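Local coordinates for lipoprotein (Burkholderia cenocepacia, PDB 4QHQ), which binds methionine between its two lobes and probably delivers it to an ABC transporter as the substrate-binding lipoprotein of an uptake system, at residues L50-F55 with Q210-K215; E13-V18 with L28-I33; I83-K88 with L115-T120. All blocks are in the same frame, centred on the assembly; numbering follows the deposited sequence. Where two conformers were deposited one is given.

Contact 1: residues L50-F55 with Q210-K215; sequences LDANSF and QPWVKK. With MET (methionine), chain B.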
loop_
_atom_site.group_PDB
_atom_site.type_symbol
_atom_site.label_atom_id
_atom_site.label_comp_id
_atom_site.label_asym_id
_atom_site.label_seq_id
_atom_site.Cartn_x
_atom_site.Cartn_y
_atom_site.Cartn_z
ATOM N N LEU A 50 -17.922 6.456 -6.648
ATOM C CA LEU A 50 -16.924 7.416 -6.199
ATOM C C LEU A 50 -16.512 8.299 -7.358
ATOM O O LEU A 50 -16.629 7.912 -8.523
ATOM C CB LEU A 50 -15.660 6.713 -5.688
ATOM C CG LEU A 50 -15.777 5.727 -4.527
ATOM C CD1 LEU A 50 -14.482 4.938 -4.363
ATOM C CD2 LEU A 50 -16.163 6.457 -3.232
ATOM N N ASP A 51 -15.989 9.472 -7.028
ATOM C CA ASP A 51 -15.323 10.324 -8.006
ATOM C C ASP A 51 -13.797 10.147 -8.060
ATOM O O ASP A 51 -13.170 10.433 -9.080
ATOM C CB ASP A 51 -15.678 11.772 -7.726
ATOM C CG ASP A 51 -17.166 11.990 -7.759
ATOM O OD1 ASP A 51 -17.749 11.802 -8.850
ATOM O OD2 ASP A 51 -17.765 12.307 -6.708
ATOM N N ALA A 52 -13.201 9.699 -6.961
ATOM C CA ALA A 52 -11.776 9.450 -6.922
ATOM C C ALA A 52 -11.508 8.443 -5.820
ATOM O O ALA A 52 -12.356 8.215 -4.952
ATOM C CB ALA A 52 -11.012 10.741 -6.648
ATOM N N ASN A 53 -10.333 7.837 -5.849
ATOM C CA ASN A 53 -9.886 7.085 -4.686
ATOM C C ASN A 53 -8.430 7.365 -4.388
ATOM O O ASN A 53 -7.715 7.920 -5.215
ATOM C CB ASN A 53 -10.228 5.584 -4.773
ATOM C CG ASN A 53 -9.498 4.868 -5.884
ATOM O OD1 ASN A 53 -8.300 5.074 -6.088
ATOM N ND2 ASN A 53 -10.192 3.981 -6.572
ATOM N N SER A 54 -8.008 7.001 -3.183
ATOM C CA SER A 54 -6.670 7.333 -2.705
ATOM C C SER A 54 -6.249 6.262 -1.724
ATOM O O SER A 54 -6.421 6.402 -0.511
ATOM C CB SER A 54 -6.697 8.713 -2.035
ATOM O OG SER A 54 -5.423 9.126 -1.557
ATOM N N PHE A 55 -5.720 5.166 -2.261
ATOM C CA PHE A 55 -5.396 4.017 -1.425
ATOM C C PHE A 55 -4.317 3.109 -2.009
ATOM O O PHE A 55 -3.904 2.188 -1.332
ATOM C CB PHE A 55 -6.635 3.172 -1.166
ATOM C CG PHE A 55 -7.002 2.290 -2.321
ATOM C CD1 PHE A 55 -7.578 2.831 -3.467
ATOM C CD2 PHE A 55 -6.764 0.929 -2.273
ATOM C CE1 PHE A 55 -7.906 2.025 -4.542
ATOM C CE2 PHE A 55 -7.075 0.111 -3.343
ATOM C CZ PHE A 55 -7.659 0.657 -4.475
ATOM N N GLN A 210 -10.955 17.195 -15.791
ATOM C CA GLN A 210 -11.924 18.056 -15.124
ATOM C C GLN A 210 -11.215 19.004 -14.160
ATOM O O GLN A 210 -10.271 18.618 -13.486
ATOM C CB GLN A 210 -12.968 17.217 -14.389
ATOM C CG GLN A 210 -13.842 16.385 -15.318
ATOM C CD GLN A 210 -14.823 17.236 -16.100
ATOM O OE1 GLN A 210 -14.450 17.923 -17.051
ATOM N NE2 GLN A 210 -16.086 17.203 -15.695
ATOM N N PRO A 211 -11.668 20.264 -14.107
ATOM C CA PRO A 211 -10.999 21.219 -13.214
ATOM C C PRO A 211 -10.915 20.790 -11.746
ATOM O O PRO A 211 -9.934 21.129 -11.086
ATOM C CB PRO A 211 -11.854 22.478 -13.356
ATOM C CG PRO A 211 -12.383 22.395 -14.757
ATOM C CD PRO A 211 -12.611 20.927 -15.024
ATOM N N TRP A 212 -11.903 20.058 -11.239
ATOM C CA TRP A 212 -11.873 19.666 -9.832
ATOM C C TRP A 212 -10.713 18.727 -9.534
ATOM O O TRP A 212 -10.233 18.664 -8.398
ATOM C CB TRP A 212 -13.196 19.047 -9.367
ATOM C CG TRP A 212 -13.579 17.768 -10.049
ATOM C CD1 TRP A 212 -14.424 17.629 -11.110
ATOM C CD2 TRP A 212 -13.159 16.441 -9.693
ATOM N NE1 TRP A 212 -14.544 16.302 -11.449
ATOM C CE2 TRP A 212 -13.783 15.554 -10.593
ATOM C CE3 TRP A 212 -12.317 15.923 -8.705
ATOM C CZ2 TRP A 212 -13.585 14.175 -10.535
ATOM C CZ3 TRP A 212 -12.128 14.556 -8.651
ATOM C CH2 TRP A 212 -12.755 13.699 -9.559
ATOM N N VAL A 213 -10.249 18.004 -10.550
ATOM C CA VAL A 213 -9.191 17.028 -10.329
ATOM C C VAL A 213 -7.893 17.710 -9.910
ATOM O O VAL A 213 -7.301 17.352 -8.896
ATOM C CB VAL A 213 -8.962 16.136 -11.563
ATOM C CG1 VAL A 213 -7.750 15.240 -11.345
ATOM C CG2 VAL A 213 -10.193 15.287 -11.824
ATOM N N LYS A 214 -7.437 18.688 -10.678
ATOM C CA LYS A 214 -6.226 19.411 -10.317
ATOM C C LYS A 214 -6.395 20.090 -8.961
ATOM O O LYS A 214 -5.458 20.142 -8.166
ATOM C CB LYS A 214 -5.884 20.456 -11.381
ATOM N N LYS A 215 -7.596 20.594 -8.690
ATOM C CA LYS A 215 -7.861 21.251 -7.416
ATOM C C LYS A 215 -7.768 20.254 -6.249
ATOM O O LYS A 215 -7.181 20.566 -5.207
ATOM C CB LYS A 215 -9.211 21.974 -7.445
ATOM C CG LYS A 215 -9.260 23.078 -8.496
ATOM C CD LYS A 215 -10.623 23.728 -8.585
ATOM C CE LYS A 215 -10.931 24.524 -7.337
ATOM N NZ LYS A 215 -9.969 25.639 -7.114
HETATM N N MET B . -0.867 2.059 1.143
HETATM C CA MET B . -0.482 0.744 0.626
HETATM C C MET B . 1.020 0.640 0.480
HETATM O O MET B . 1.643 1.601 0.047
HETATM C CB MET B . -1.172 0.505 -0.722
HETATM C CG MET B . -0.877 -0.874 -1.342
HETATM S SD MET B . -1.663 -1.080 -2.955
HETATM C CE MET B . -3.400 -1.113 -2.507
HETATM O OXT MET B . 1.629 -0.391 0.817
#

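Contact 2: residues E13-V18 with L28-I33; sequences EVWQVV and LNVKVI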
loop_
_atom_site.group_PDB
_atom_site.type_symbol
_atom_site.label_atom_id
_atom_site.label_comp_id
_atom_site.label_asym_id
_atom_site.label_seq_id
_atom_site.Cartn_x
_atom_site.Cartn_y
_atom_site.Cartn_z
ATOM N N GLU A 13 -7.252 9.150 7.967
ATOM C CA GLU A 13 -6.769 10.241 8.805
ATOM C C GLU A 13 -6.256 11.386 7.938
ATOM O O GLU A 13 -6.662 12.529 8.120
ATOM C CB GLU A 13 -5.673 9.765 9.752
ATOM C CG GLU A 13 -6.190 8.747 10.741
ATOM C CD GLU A 13 -5.162 8.327 11.752
ATOM O OE1 GLU A 13 -5.508 7.506 12.626
ATOM O OE2 GLU A 13 -4.016 8.814 11.681
ATOM N N VAL A 14 -5.372 11.083 6.993
ATOM C CA VAL A 14 -4.851 12.102 6.085
ATOM C C VAL A 14 -5.973 12.828 5.365
ATOM O O VAL A 14 -5.955 14.064 5.218
ATOM C CB VAL A 14 -3.896 11.483 5.033
ATOM C CG1 VAL A 14 -3.514 12.519 3.958
ATOM C CG2 VAL A 14 -2.662 10.917 5.721
ATOM N N TRP A 15 -6.974 12.065 4.948
ATOM C CA TRP A 15 -8.072 12.655 4.194
ATOM C C TRP A 15 -8.963 13.603 4.990
ATOM O O TRP A 15 -9.607 14.460 4.398
ATOM C CB TRP A 15 -8.868 11.592 3.432
ATOM C CG TRP A 15 -8.221 11.344 2.122
ATOM C CD1 TRP A 15 -7.252 10.417 1.832
ATOM C CD2 TRP A 15 -8.421 12.096 0.929
ATOM N NE1 TRP A 15 -6.864 10.538 0.519
ATOM C CE2 TRP A 15 -7.567 11.570 -0.056
ATOM C CE3 TRP A 15 -9.244 13.173 0.598
ATOM C CZ2 TRP A 15 -7.527 12.067 -1.357
ATOM C CZ3 TRP A 15 -9.202 13.671 -0.694
ATOM C CH2 TRP A 15 -8.350 13.119 -1.653
ATOM N N GLN A 16 -8.968 13.491 6.317
ATOM C CA GLN A 16 -9.638 14.497 7.133
ATOM C C GLN A 16 -8.952 15.852 6.952
ATOM O O GLN A 16 -9.617 16.891 6.881
ATOM C CB GLN A 16 -9.681 14.095 8.612
ATOM C CG GLN A 16 -10.227 12.697 8.893
ATOM C CD GLN A 16 -11.553 12.414 8.209
ATOM O OE1 GLN A 16 -12.525 13.156 8.373
ATOM N NE2 GLN A 16 -11.601 11.334 7.442
ATOM N N VAL A 17 -7.625 15.840 6.851
ATOM C CA VAL A 17 -6.890 17.073 6.599
ATOM C C VAL A 17 -7.140 17.561 5.169
ATOM O O VAL A 17 -7.380 18.747 4.946
ATOM C CB VAL A 17 -5.379 16.903 6.847
ATOM C CG1 VAL A 17 -4.647 18.232 6.648
ATOM C CG2 VAL A 17 -5.135 16.363 8.255
ATOM N N VAL A 18 -7.083 16.646 4.203
ATOM C CA VAL A 18 -7.278 17.035 2.813
ATOM C C VAL A 18 -8.675 17.635 2.630
ATOM O O VAL A 18 -8.860 18.620 1.903
ATOM C CB VAL A 18 -7.117 15.847 1.854
ATOM C CG1 VAL A 18 -7.250 16.326 0.415
ATOM C CG2 VAL A 18 -5.768 15.152 2.059
ATOM N N LEU A 28 -13.781 23.150 -2.612
ATOM C CA LEU A 28 -14.348 21.839 -2.913
ATOM C C LEU A 28 -15.047 21.228 -1.711
ATOM O O LEU A 28 -14.571 21.347 -0.580
ATOM C CB LEU A 28 -13.255 20.866 -3.354
ATOM C CG LEU A 28 -12.423 21.221 -4.582
ATOM C CD1 LEU A 28 -11.444 20.083 -4.880
ATOM C CD2 LEU A 28 -13.324 21.514 -5.773
ATOM N N ASN A 29 -16.162 20.551 -1.971
ATOM C CA ASN A 29 -16.875 19.789 -0.952
ATOM C C ASN A 29 -16.521 18.311 -1.071
ATOM O O ASN A 29 -17.100 17.589 -1.882
ATOM C CB ASN A 29 -18.393 20.006 -1.084
ATOM C CG ASN A 29 -19.174 19.438 0.093
ATOM O OD1 ASN A 29 -18.591 18.891 1.034
ATOM N ND2 ASN A 29 -20.495 19.566 0.050
ATOM N N VAL A 30 -15.563 17.871 -0.260
ATOM C CA VAL A 30 -15.078 16.500 -0.329
ATOM C C VAL A 30 -15.727 15.631 0.737
ATOM O O VAL A 30 -15.783 16.008 1.911
ATOM C CB VAL A 30 -13.547 16.450 -0.150
ATOM C CG1 VAL A 30 -13.053 15.010 0.029
ATOM C CG2 VAL A 30 -12.847 17.119 -1.324
ATOM N N LYS A 31 -16.231 14.473 0.324
ATOM C CA LYS A 31 -16.722 13.490 1.278
ATOM C C LYS A 31 -15.796 12.284 1.248
ATOM O O LYS A 31 -15.442 11.777 0.179
ATOM C CB LYS A 31 -18.161 13.085 0.970
ATOM C CG LYS A 31 -19.143 14.242 1.063
ATOM C CD LYS A 31 -19.173 14.872 2.457
ATOM C CE LYS A 31 -20.119 16.072 2.508
ATOM N NZ LYS A 31 -20.209 16.657 3.880
ATOM N N VAL A 32 -15.366 11.844 2.423
ATOM C CA VAL A 32 -14.427 10.740 2.512
ATOM C C VAL A 32 -15.183 9.459 2.810
ATOM O O VAL A 32 -15.798 9.317 3.868
ATOM C CB VAL A 32 -13.370 11.009 3.591
ATOM C CG1 VAL A 32 -12.361 9.874 3.650
ATOM C CG2 VAL A 32 -12.667 12.317 3.308
ATOM N N ILE A 33 -15.149 8.542 1.850
ATOM C CA ILE A 33 -15.846 7.267 1.959
ATOM C C ILE A 33 -14.823 6.196 2.307
ATOM O O ILE A 33 -13.913 5.940 1.532
ATOM C CB ILE A 33 -16.512 6.875 0.632
ATOM C CG1 ILE A 33 -17.404 8.015 0.126
ATOM C CG2 ILE A 33 -17.349 5.606 0.799
ATOM C CD1 ILE A 33 -18.375 8.525 1.159
HETATM O O HOH W 1 -14.033 9.641 6.678
#

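Contact 3: residues I83-K88 with L115-T120; sequences IGVYSK and LLLLQT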
loop_
_atom_site.group_PDB
_atom_site.type_symbol
_atom_site.label_atom_id
_atom_site.label_comp_id
_atom_site.label_asym_id
_atom_site.label_seq_id
_atom_site.Cartn_x
_atom_site.Cartn_y
_atom_site.Cartn_z
ATOM N N ILE A 83 7.420 -1.001 2.799
ATOM C CA ILE A 83 6.778 -2.123 3.452
ATOM C C ILE A 83 7.770 -2.804 4.390
ATOM O O ILE A 83 8.971 -2.908 4.100
ATOM C CB ILE A 83 6.168 -3.094 2.418
ATOM C CG1 ILE A 83 5.156 -4.038 3.075
ATOM C CG2 ILE A 83 7.215 -3.823 1.621
ATOM C CD1 ILE A 83 4.216 -4.709 2.071
ATOM N N GLY A 84 7.260 -3.241 5.529
ATOM C CA GLY A 84 8.115 -3.858 6.526
ATOM C C GLY A 84 7.818 -5.314 6.785
ATOM O O GLY A 84 6.739 -5.833 6.426
ATOM N N VAL A 85 8.790 -5.965 7.416
ATOM C CA VAL A 85 8.642 -7.312 7.944
ATOM C C VAL A 85 8.517 -7.178 9.455
ATOM O O VAL A 85 9.322 -6.475 10.097
ATOM C CB VAL A 85 9.881 -8.162 7.631
ATOM C CG1 VAL A 85 9.700 -9.573 8.150
ATOM C CG2 VAL A 85 10.154 -8.195 6.138
ATOM N N TYR A 86 7.533 -7.879 10.020
ATOM C CA TYR A 86 7.209 -7.786 11.437
ATOM C C TYR A 86 7.236 -9.162 12.057
ATOM O O TYR A 86 6.996 -10.159 11.386
ATOM C CB TYR A 86 5.827 -7.154 11.655
ATOM C CG TYR A 86 5.750 -5.776 11.076
ATOM C CD1 TYR A 86 5.421 -5.587 9.748
ATOM C CD2 TYR A 86 6.080 -4.666 11.844
ATOM C CE1 TYR A 86 5.391 -4.320 9.191
ATOM C CE2 TYR A 86 6.061 -3.408 11.309
ATOM C CZ TYR A 86 5.701 -3.236 9.985
ATOM O OH TYR A 86 5.684 -1.971 9.457
ATOM N N SER A 87 7.557 -9.208 13.343
ATOM C CA SER A 87 7.601 -10.464 14.069
ATOM C C SER A 87 7.384 -10.220 15.542
ATOM O O SER A 87 7.897 -9.260 16.113
ATOM C CB SER A 87 8.934 -11.166 13.846
ATOM O OG SER A 87 8.973 -12.388 14.567
ATOM N N LYS A 88 6.625 -11.114 16.160
ATOM C CA LYS A 88 6.446 -11.098 17.601
ATOM C C LYS A 88 7.404 -12.070 18.252
ATOM O O LYS A 88 7.395 -12.206 19.470
ATOM C CB LYS A 88 5.022 -11.526 17.967
ATOM C CG LYS A 88 3.942 -10.568 17.518
ATOM C CD LYS A 88 4.080 -9.226 18.205
ATOM C CE LYS A 88 3.045 -8.240 17.686
ATOM N NZ LYS A 88 3.339 -6.842 18.116
ATOM N N LEU A 115 7.693 -10.622 -1.751
ATOM C CA LEU A 115 8.660 -11.653 -2.095
ATOM C C LEU A 115 9.976 -11.023 -2.545
ATOM O O LEU A 115 11.054 -11.562 -2.276
ATOM C CB LEU A 115 8.091 -12.581 -3.170
ATOM C CG LEU A 115 6.929 -13.445 -2.676
ATOM C CD1 LEU A 115 6.414 -14.342 -3.784
ATOM C CD2 LEU A 115 7.366 -14.277 -1.479
ATOM N N LEU A 116 9.886 -9.877 -3.218
ATOM C CA LEU A 116 11.088 -9.149 -3.614
ATOM C C LEU A 116 11.849 -8.645 -2.390
ATOM O O LEU A 116 13.080 -8.713 -2.351
ATOM C CB LEU A 116 10.748 -7.976 -4.530
ATOM C CG LEU A 116 10.282 -8.326 -5.940
ATOM C CD1 LEU A 116 9.879 -7.066 -6.690
ATOM C CD2 LEU A 116 11.374 -9.060 -6.683
ATOM N N LEU A 117 11.128 -8.144 -1.391
ATOM C CA LEU A 117 11.777 -7.694 -0.165
ATOM C C LEU A 117 12.478 -8.863 0.511
ATOM O O LEU A 117 13.636 -8.744 0.936
ATOM C CB LEU A 117 10.780 -7.066 0.798
ATOM C CG LEU A 117 11.375 -6.604 2.129
ATOM C CD1 LEU A 117 12.473 -5.566 1.928
ATOM C CD2 LEU A 117 10.306 -6.073 3.049
ATOM N N LEU A 118 11.797 -10.001 0.603
ATOM C CA LEU A 118 12.419 -11.193 1.193
ATOM C C LEU A 118 13.643 -11.633 0.398
ATOM O O LEU A 118 14.630 -12.101 0.974
ATOM C CB LEU A 118 11.409 -12.340 1.312
ATOM C CG LEU A 118 10.261 -12.154 2.301
ATOM C CD1 LEU A 118 9.341 -13.361 2.294
ATOM C CD2 LEU A 118 10.778 -11.870 3.712
ATOM N N GLN A 119 13.588 -11.457 -0.920
ATOM C CA GLN A 119 14.728 -11.776 -1.774
ATOM C C GLN A 119 15.867 -10.803 -1.507
ATOM O O GLN A 119 17.016 -11.218 -1.365
ATOM C CB GLN A 119 14.331 -11.728 -3.252
ATOM C CG GLN A 119 15.499 -11.990 -4.198
ATOM C CD GLN A 119 15.067 -12.174 -5.639
ATOM O OE1 GLN A 119 15.218 -13.253 -6.208
ATOM N NE2 GLN A 119 14.532 -11.113 -6.243
ATOM N N THR A 120 15.540 -9.515 -1.430
ATOM C CA THR A 120 16.521 -8.478 -1.112
ATOM C C THR A 120 17.234 -8.800 0.204
ATOM O O THR A 120 18.456 -8.627 0.328
ATOM C CB THR A 120 15.861 -7.082 -1.023
ATOM O OG1 THR A 120 15.399 -6.687 -2.320
ATOM C CG2 THR A 120 16.859 -6.042 -0.520
#

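Contact 1: residues L50-F55 with Q210-K215
Trp212 lays the six-membered end of its indole against the start of the strand that begins at Ala52, and nearly all of the contact runs through that ring. Its CH2 corner reaches the backbone oxygen of Asp51, with CH2 3.3 Å from Asp51 O; the oxygen lies at the ring edge, near the indole plane, so the polarised C-H rim of the ring rather than its pi face meets the carbonyl. The same CH2 atom packs on the side chain of Asp51, 4.0 Å from its CB, while Trp212 CZ3 approaches Ala52 CB at 4.5 Å, also at the edge. Trp212 CG stands between its own backbone N and carbonyl carbon (chi1 63°), which directs the indole toward the strand while keeping it against its own helix, where Val213 CG2 covers one face, 3.5 Å above the plane and offset toward the rim. No hydrogen bond crosses between the two segments. The carboxylate of Asp51 looks elsewhere: OD2 accepts a hydrogen bond from the backbone N of Lys3, and OD1 makes a long, weak ion pair with Arg204. This is the lobe built on the six-stranded mixed sheet, in a fold consistent with a type 2 periplasmic binding protein; strand 52-57 runs there between parallel strand 2-7 and antiparallel strand 199-204. Ile2 and Val203, one from each neighbouring strand, also touch Trp212, so the indole rests across three strands at once. Further along the same strand the chain reaches the ligand: Phe55 O lies 3.3 Å from CB of the bound methionine, and the methionine CE meets the Phe55 ring obliquely, 3.9 Å from CD2. Asn199 and Arg113 hydrogen-bond that methionine.

Contact 2: residues E13-V18 with L28-I33
Gln16 NE2 hydrogen-bonds to the backbone oxygen of Ser12, one turn earlier in its own helix, and gives a second hydrogen bond to a water that spans the gap to the strand. The water accepts from Gln16 NE2 at 3.1 Å and donates more weakly to Val32 O, 3.3 Å away. Although the first bond of the glutamine side chain points away from the strand, a bend at chi2 (-50°) folds the amide back, and NE2 comes to rest 4.1 Å from Val32 CG1. Beneath this polar rim the contact is apolar. Val32 sets both of its methyls against Trp15 CB, with CG2 at 3.9 Å from that atom and CG1 equally near. Farther out on the indole, Trp15 CZ3 meets Val30 CG1 at 4.1 Å, the two side chains crossing at about a right angle and the methyl coming obliquely to the ring. Val18 CB lies over one indole face, 3.6 Å above its plane and offset toward the rim, while the ring nitrogen NE1 hydrogen-bonds to Ser54 OG. The two segments run antiparallel, at 173°, with axes 8.9 Å apart: they belong to helix 10-26 and strand 30-35, the helix and second strand of a beta-alpha-beta crossover of the usual right-handed kind, whose first strand, 2-7, touches Trp15 through Val4 and Thr6, while Leu216 of helix 211-220 packs on both Trp15 and Val30.

Contact 3: residues I83-K88 with L115-T120
Strand 84-86, with Ile83 just ahead of it, and the last turns of helix 108-120 approach with Ile83 opposite Leu117 and Val85 opposite Leu118, the paired CA atoms 8.3 and 8.7 Å apart. Side chains of the helix bridge that spacing, reaching both side chains and a backbone carbonyl; no hydrogen bond joins the two backbones. Leu117 fills most of it. With CG anti to the backbone N (chi1 178°), the leucine extends toward the strand, and its CD2 methyl settles between two residues on the strand side: it lies 3.8 Å from Val85 CG2 and 4.1 Å from Ile83 CG2. The same methyl comes within 3.6 Å of Ile83 O, a packing contact with the carbonyl. This is sheet-on-helix packing in the second lobe of the binding protein, where strand 84-86 is flanked by antiparallel strands 168-171 and 189-190. Val170 of strand 168-171 touches both Ile83 and Val85, extending the apolar layer along the sheet. Leu118 adds a looser touch: its CB starts off to one side, but the end of the chain turns inward until CD2 is 4.4 Å from Val85 CG2. All four residues are buried. Helix 108-120 also carries Asn110 and Arg113 of the methionine pocket, and Ile83 has its side chain about 5 Å from the ligand.

How the contacts relate
Contacts 1 and 2 belong to one lobe and reach the same mixed sheet, their centres 11 Å apart; they are joined directly where Leu50 CD2 packs on Ile33 CB and where Lys215 CB packs on Leu28 CD1, each pair 3.9 Å apart. Contact 3 lies in the other lobe, its centre 32 Å from that of contact 1 and 31 Å from that of contact 2, with no touch to either. Methionine sits between the lobes. Contact 1 reaches it through Phe55, contact 3 comes close through Ile83, and the Trp15 side chain of contact 2 stays about 10 Å away.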